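Local coordinates for protein putative aminopeptidase (Leishmania major, PDB 5NTH) that probably works as a manganese-dependent M17 leucyl aminopeptidase, removing residues from the N-terminus of peptides, and here holds the inhibitor actinonin, at residues G134-E148 with A178-A190. Residues are numbered along the deposited sequence; the frame is centred on the assembly and turned at random.
Sequences GEVLDVYVCAPAGSE and AMSLNVVMSSRAA
Tyr140 chi1 of -89° sets CG beside the backbone N, anti to the carbonyl carbon, and this lays the ring alongside Val184. The pair belongs to a beta-alpha-beta unit of the N-terminal domain, which is probably macro-like, away from the manganese sites. Val184 CB sits over the ring centre in a CH-pi contact, 3.9 Å from the centroid of Tyr140. Val184 CG1 also reaches Tyr140 CE2 at 3.5 Å. Phe66 meets the same ring edge-to-face.

Strands 137-142 and 181-185 run parallel as neighbours in the sheet, and helix 148-156 lies in the connection between them. Every second residue of strand 137-142 bonds across, giving its N-H and accepting one at its O. Leu137 N donates to Ser180 O, and Leu137 O accepts from Asn182 N. Val139 and Val141 each make a matching pair of bonds, the last from Ser186 N. On its other side, strand 137-142 bonds to strand 46-51.

Leu137, Val139, Val141, Leu181, Val183 and Met185 point to the sheet face opposite Tyr140. Leu137 CD2 touches Leu181 CD2 at 4.2 Å. Helices 117-127 and 148-156 pack on this face. On the tyrosine side, Asp138 OD2 takes a hydrogen bond from Ala44 N.

Beyond the strands, Pro144 to Ser147 form a type II turn. Pro144 O accepts from both N and OG of Ser147. The Glu148 chain bends at chi2 (89°), and its CG packs crosswise on Met185 SD at 4.0 Å. Its carboxylate lies against Ala189 CB, 3.5 Å from Glu148 OE2. Ser187 OG donates to the anti lone pair of Glu148 OE2 at 2.9 Å.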
loop_
_atom_site.group_PDB
_atom_site.type_symbol
_atom_site.label_atom_id
_atom_site.label_comp_id
_atom_site.label_asym_id
_atom_site.label_seq_id
_atom_site.Cartn_x
_atom_site.Cartn_y
_atom_site.Cartn_z
ATOM N N GLY A 134 25.853 -29.624 30.049
ATOM C CA GLY A 134 26.871 -29.733 31.076
ATOM C C GLY A 134 28.328 -29.540 30.677
ATOM O O GLY A 134 29.179 -29.607 31.528
ATOM N N GLU A 135 28.645 -29.284 29.412
ATOM C CA GLU A 135 30.044 -29.164 28.987
ATOM C C GLU A 135 30.517 -27.728 29.082
ATOM O O GLU A 135 29.784 -26.838 29.496
ATOM C CB GLU A 135 30.230 -29.680 27.563
ATOM C CG GLU A 135 30.009 -31.182 27.406
ATOM C CD GLU A 135 30.423 -31.684 26.019
ATOM O OE1 GLU A 135 30.473 -30.868 25.083
ATOM O OE2 GLU A 135 30.714 -32.890 25.847
ATOM N N VAL A 136 31.765 -27.523 28.708
ATOM C CA VAL A 136 32.413 -26.259 28.830
ATOM C C VAL A 136 33.014 -25.941 27.479
ATOM O O VAL A 136 33.579 -26.835 26.820
ATOM C CB VAL A 136 33.545 -26.318 29.891
ATOM C CG1 VAL A 136 34.350 -25.016 29.931
ATOM C CG2 VAL A 136 32.980 -26.626 31.270
ATOM N N LEU A 137 32.918 -24.664 27.090
ATOM C CA LEU A 137 33.662 -24.143 25.940
ATOM C C LEU A 137 34.739 -23.242 26.482
ATOM O O LEU A 137 34.436 -22.286 27.173
ATOM C CB LEU A 137 32.769 -23.349 24.996
ATOM C CG LEU A 137 33.464 -22.447 23.962
ATOM C CD1 LEU A 137 34.197 -23.285 22.933
ATOM C CD2 LEU A 137 32.447 -21.517 23.294
ATOM N N ASP A 138 35.986 -23.566 26.166
ATOM C CA ASP A 138 37.117 -22.720 26.472
ATOM C C ASP A 138 37.249 -21.696 25.349
ATOM O O ASP A 138 37.208 -22.043 24.164
ATOM C CB ASP A 138 38.412 -23.535 26.601
ATOM C CG ASP A 138 38.561 -24.217 27.960
ATOM O OD1 ASP A 138 37.927 -23.843 28.951
ATOM O OD2 ASP A 138 39.353 -25.157 28.054
ATOM N N VAL A 139 37.378 -20.426 25.741
ATOM C CA VAL A 139 37.481 -19.340 24.791
ATOM C C VAL A 139 38.823 -18.650 24.992
ATOM O O VAL A 139 39.038 -17.964 26.004
ATOM C CB VAL A 139 36.351 -18.332 24.972
ATOM C CG1 VAL A 139 36.482 -17.208 23.965
ATOM C CG2 VAL A 139 35.023 -19.028 24.803
ATOM N N TYR A 140 39.711 -18.853 24.024
ATOM C CA TYR A 140 41.045 -18.344 24.113
ATOM C C TYR A 140 41.052 -17.129 23.253
ATOM O O TYR A 140 40.922 -17.240 22.047
ATOM C CB TYR A 140 42.095 -19.366 23.647
ATOM C CG TYR A 140 42.590 -20.290 24.752
ATOM C CD1 TYR A 140 41.808 -21.377 25.181
ATOM C CD2 TYR A 140 43.838 -20.088 25.379
ATOM C CE1 TYR A 140 42.260 -22.251 26.182
ATOM C CE2 TYR A 140 44.291 -20.949 26.392
ATOM C CZ TYR A 140 43.500 -22.035 26.789
ATOM O OH TYR A 140 43.889 -22.911 27.782
ATOM N N VAL A 141 41.215 -15.973 23.888
ATOM C CA VAL A 141 41.220 -14.694 23.198
ATOM C C VAL A 141 42.561 -13.995 23.237
ATOM O O VAL A 141 43.094 -13.722 24.291
ATOM C CB VAL A 141 40.233 -13.726 23.829
ATOM C CG1 VAL A 141 40.039 -12.521 22.908
ATOM C CG2 VAL A 141 38.917 -14.421 24.105
ATOM N N CYS A 142 43.069 -13.689 22.055
ATOM C CA CYS A 142 44.285 -12.906 21.893
ATOM C C CYS A 142 43.973 -11.415 21.717
ATOM O O CYS A 142 43.890 -10.895 20.591
ATOM C CB CYS A 142 45.077 -13.443 20.718
ATOM S SG CYS A 142 45.603 -15.118 21.101
ATOM N N ALA A 143 43.811 -10.747 22.856
ATOM C CA ALA A 143 43.492 -9.334 22.890
ATOM C C ALA A 143 44.327 -8.633 23.935
ATOM O O ALA A 143 44.463 -9.140 25.060
ATOM C CB ALA A 143 42.016 -9.116 23.179
ATOM N N PRO A 144 44.832 -7.434 23.581
ATOM C CA PRO A 144 45.739 -6.690 24.447
ATOM C C PRO A 144 45.044 -6.123 25.680
ATOM O O PRO A 144 43.816 -6.006 25.739
ATOM C CB PRO A 144 46.260 -5.572 23.545
ATOM C CG PRO A 144 45.181 -5.353 22.546
ATOM C CD PRO A 144 44.300 -6.573 22.502
ATOM N N ALA A 145 45.858 -5.815 26.676
ATOM C CA ALA A 145 45.361 -5.277 27.928
ATOM C C ALA A 145 44.613 -3.972 27.626
ATOM O O ALA A 145 45.071 -3.173 26.801
ATOM C CB ALA A 145 46.530 -5.031 28.884
ATOM N N GLY A 146 43.467 -3.781 28.273
ATOM C CA GLY A 146 42.542 -2.695 27.926
ATOM C C GLY A 146 41.271 -3.173 27.242
ATOM O O GLY A 146 40.264 -2.472 27.237
ATOM N N SER A 147 41.320 -4.377 26.685
ATOM C CA SER A 147 40.193 -4.990 26.032
ATOM C C SER A 147 39.279 -5.865 26.944
ATOM O O SER A 147 38.236 -6.362 26.506
ATOM C CB SER A 147 40.709 -5.757 24.820
ATOM O OG SER A 147 41.462 -6.909 25.168
ATOM N N GLU A 148 39.593 -5.979 28.228
ATOM C CA GLU A 148 38.830 -6.857 29.124
ATOM C C GLU A 148 37.310 -6.652 29.130
ATOM O O GLU A 148 36.563 -7.630 29.087
ATOM C CB GLU A 148 39.347 -6.795 30.558
ATOM C CG GLU A 148 40.765 -7.337 30.743
ATOM C CD GLU A 148 41.861 -6.293 30.564
ATOM O OE1 GLU A 148 41.663 -5.087 30.906
ATOM O OE2 GLU A 148 42.937 -6.681 30.064
ATOM N N ALA A 178 22.805 -24.592 30.119
ATOM C CA ALA A 178 23.141 -25.997 30.009
ATOM C C ALA A 178 24.625 -26.139 29.918
ATOM O O ALA A 178 25.192 -27.112 30.399
ATOM C CB ALA A 178 22.494 -26.594 28.761
ATOM N N MET A 179 25.250 -25.164 29.289
ATOM C CA MET A 179 26.655 -25.207 28.998
ATOM C C MET A 179 27.343 -24.081 29.759
ATOM O O MET A 179 26.767 -23.468 30.637
ATOM C CB MET A 179 26.831 -25.057 27.495
ATOM C CG MET A 179 26.503 -23.661 27.000
ATOM S SD MET A 179 27.382 -23.286 25.508
ATOM C CE MET A 179 28.997 -22.802 26.073
ATOM N N SER A 180 28.586 -23.808 29.407
ATOM C CA SER A 180 29.375 -22.867 30.151
ATOM C C SER A 180 30.577 -22.406 29.381
ATOM O O SER A 180 31.227 -23.216 28.739
ATOM C CB SER A 180 29.849 -23.535 31.425
ATOM O OG SER A 180 30.259 -22.516 32.279
ATOM N N LEU A 181 30.895 -21.118 29.481
ATOM C CA LEU A 181 32.046 -20.551 28.757
ATOM C C LEU A 181 33.132 -20.143 29.710
ATOM O O LEU A 181 32.857 -19.477 30.683
ATOM C CB LEU A 181 31.661 -19.341 27.925
ATOM C CG LEU A 181 30.660 -19.586 26.805
ATOM C CD1 LEU A 181 29.250 -19.515 27.371
ATOM C CD2 LEU A 181 30.826 -18.545 25.716
ATOM N N ASN A 182 34.360 -20.569 29.422
ATOM C CA ASN A 182 35.528 -20.298 30.257
ATOM C C ASN A 182 36.515 -19.413 29.463
ATOM O O ASN A 182 37.143 -19.870 28.500
ATOM C CB ASN A 182 36.160 -21.622 30.666
ATOM C CG ASN A 182 37.405 -21.444 31.532
ATOM O OD1 ASN A 182 38.522 -21.793 31.113
ATOM N ND2 ASN A 182 37.223 -20.863 32.738
ATOM N N VAL A 183 36.618 -18.141 29.847
ATOM C CA VAL A 183 37.422 -17.200 29.074
ATOM C C VAL A 183 38.849 -17.194 29.589
ATOM O O VAL A 183 39.110 -17.056 30.799
ATOM C CB VAL A 183 36.875 -15.750 29.076
ATOM C CG1 VAL A 183 37.597 -14.907 28.038
ATOM C CG2 VAL A 183 35.387 -15.717 28.742
ATOM N N VAL A 184 39.753 -17.322 28.629
ATOM C CA VAL A 184 41.181 -17.298 28.869
ATOM C C VAL A 184 41.756 -16.220 27.984
ATOM O O VAL A 184 41.978 -16.431 26.798
ATOM C CB VAL A 184 41.841 -18.653 28.518
ATOM C CG1 VAL A 184 43.328 -18.628 28.823
ATOM C CG2 VAL A 184 41.189 -19.784 29.290
ATOM N N MET A 185 41.987 -15.053 28.547
ATOM C CA MET A 185 42.605 -14.006 27.756
ATOM C C MET A 185 44.140 -14.096 27.795
ATOM O O MET A 185 44.729 -14.468 28.825
ATOM C CB MET A 185 42.159 -12.659 28.274
ATOM C CG MET A 185 40.686 -12.392 28.038
ATOM S SD MET A 185 40.176 -10.829 28.782
ATOM C CE MET A 185 40.062 -11.365 30.509
ATOM N N SER A 186 44.788 -13.708 26.695
ATOM C CA SER A 186 46.255 -13.643 26.679
ATOM C C SER A 186 46.807 -12.591 27.702
ATOM O O SER A 186 47.767 -12.875 28.419
ATOM C CB SER A 186 46.816 -13.464 25.250
ATOM O OG SER A 186 46.289 -12.316 24.618
ATOM N N SER A 187 46.160 -11.435 27.805
ATOM C CA SER A 187 46.503 -10.431 28.825
ATOM C C SER A 187 46.083 -10.917 30.205
ATOM O O SER A 187 45.048 -11.586 30.325
ATOM C CB SER A 187 45.782 -9.083 28.590
ATOM O OG SER A 187 44.703 -8.898 29.534
ATOM N N ARG A 188 46.839 -10.509 31.234
ATOM C CA ARG A 188 46.574 -10.923 32.613
ATOM C C ARG A 188 46.113 -9.792 33.517
ATOM O O ARG A 188 45.979 -9.983 34.730
ATOM C CB ARG A 188 47.821 -11.568 33.215
ATOM C CG ARG A 188 48.257 -12.876 32.559
ATOM C CD ARG A 188 49.439 -13.530 33.308
ATOM N NE ARG A 188 48.998 -13.948 34.645
ATOM C CZ ARG A 188 49.443 -13.484 35.801
ATOM N NH1 ARG A 188 48.910 -13.946 36.913
ATOM N NH2 ARG A 188 50.428 -12.590 35.873
ATOM N N ALA A 189 45.803 -8.642 32.924
ATOM C CA ALA A 189 45.443 -7.422 33.676
ATOM C C ALA A 189 44.279 -7.550 34.672
ATOM O O ALA A 189 44.273 -6.907 35.725
ATOM C CB ALA A 189 45.163 -6.300 32.709
ATOM N N ALA A 190 43.295 -8.365 34.335
ATOM C CA ALA A 190 42.208 -8.683 35.265
ATOM C C ALA A 190 42.705 -9.381 36.546
ATOM O O ALA A 190 42.093 -9.241 37.630
ATOM C CB ALA A 190 41.144 -9.539 34.565
#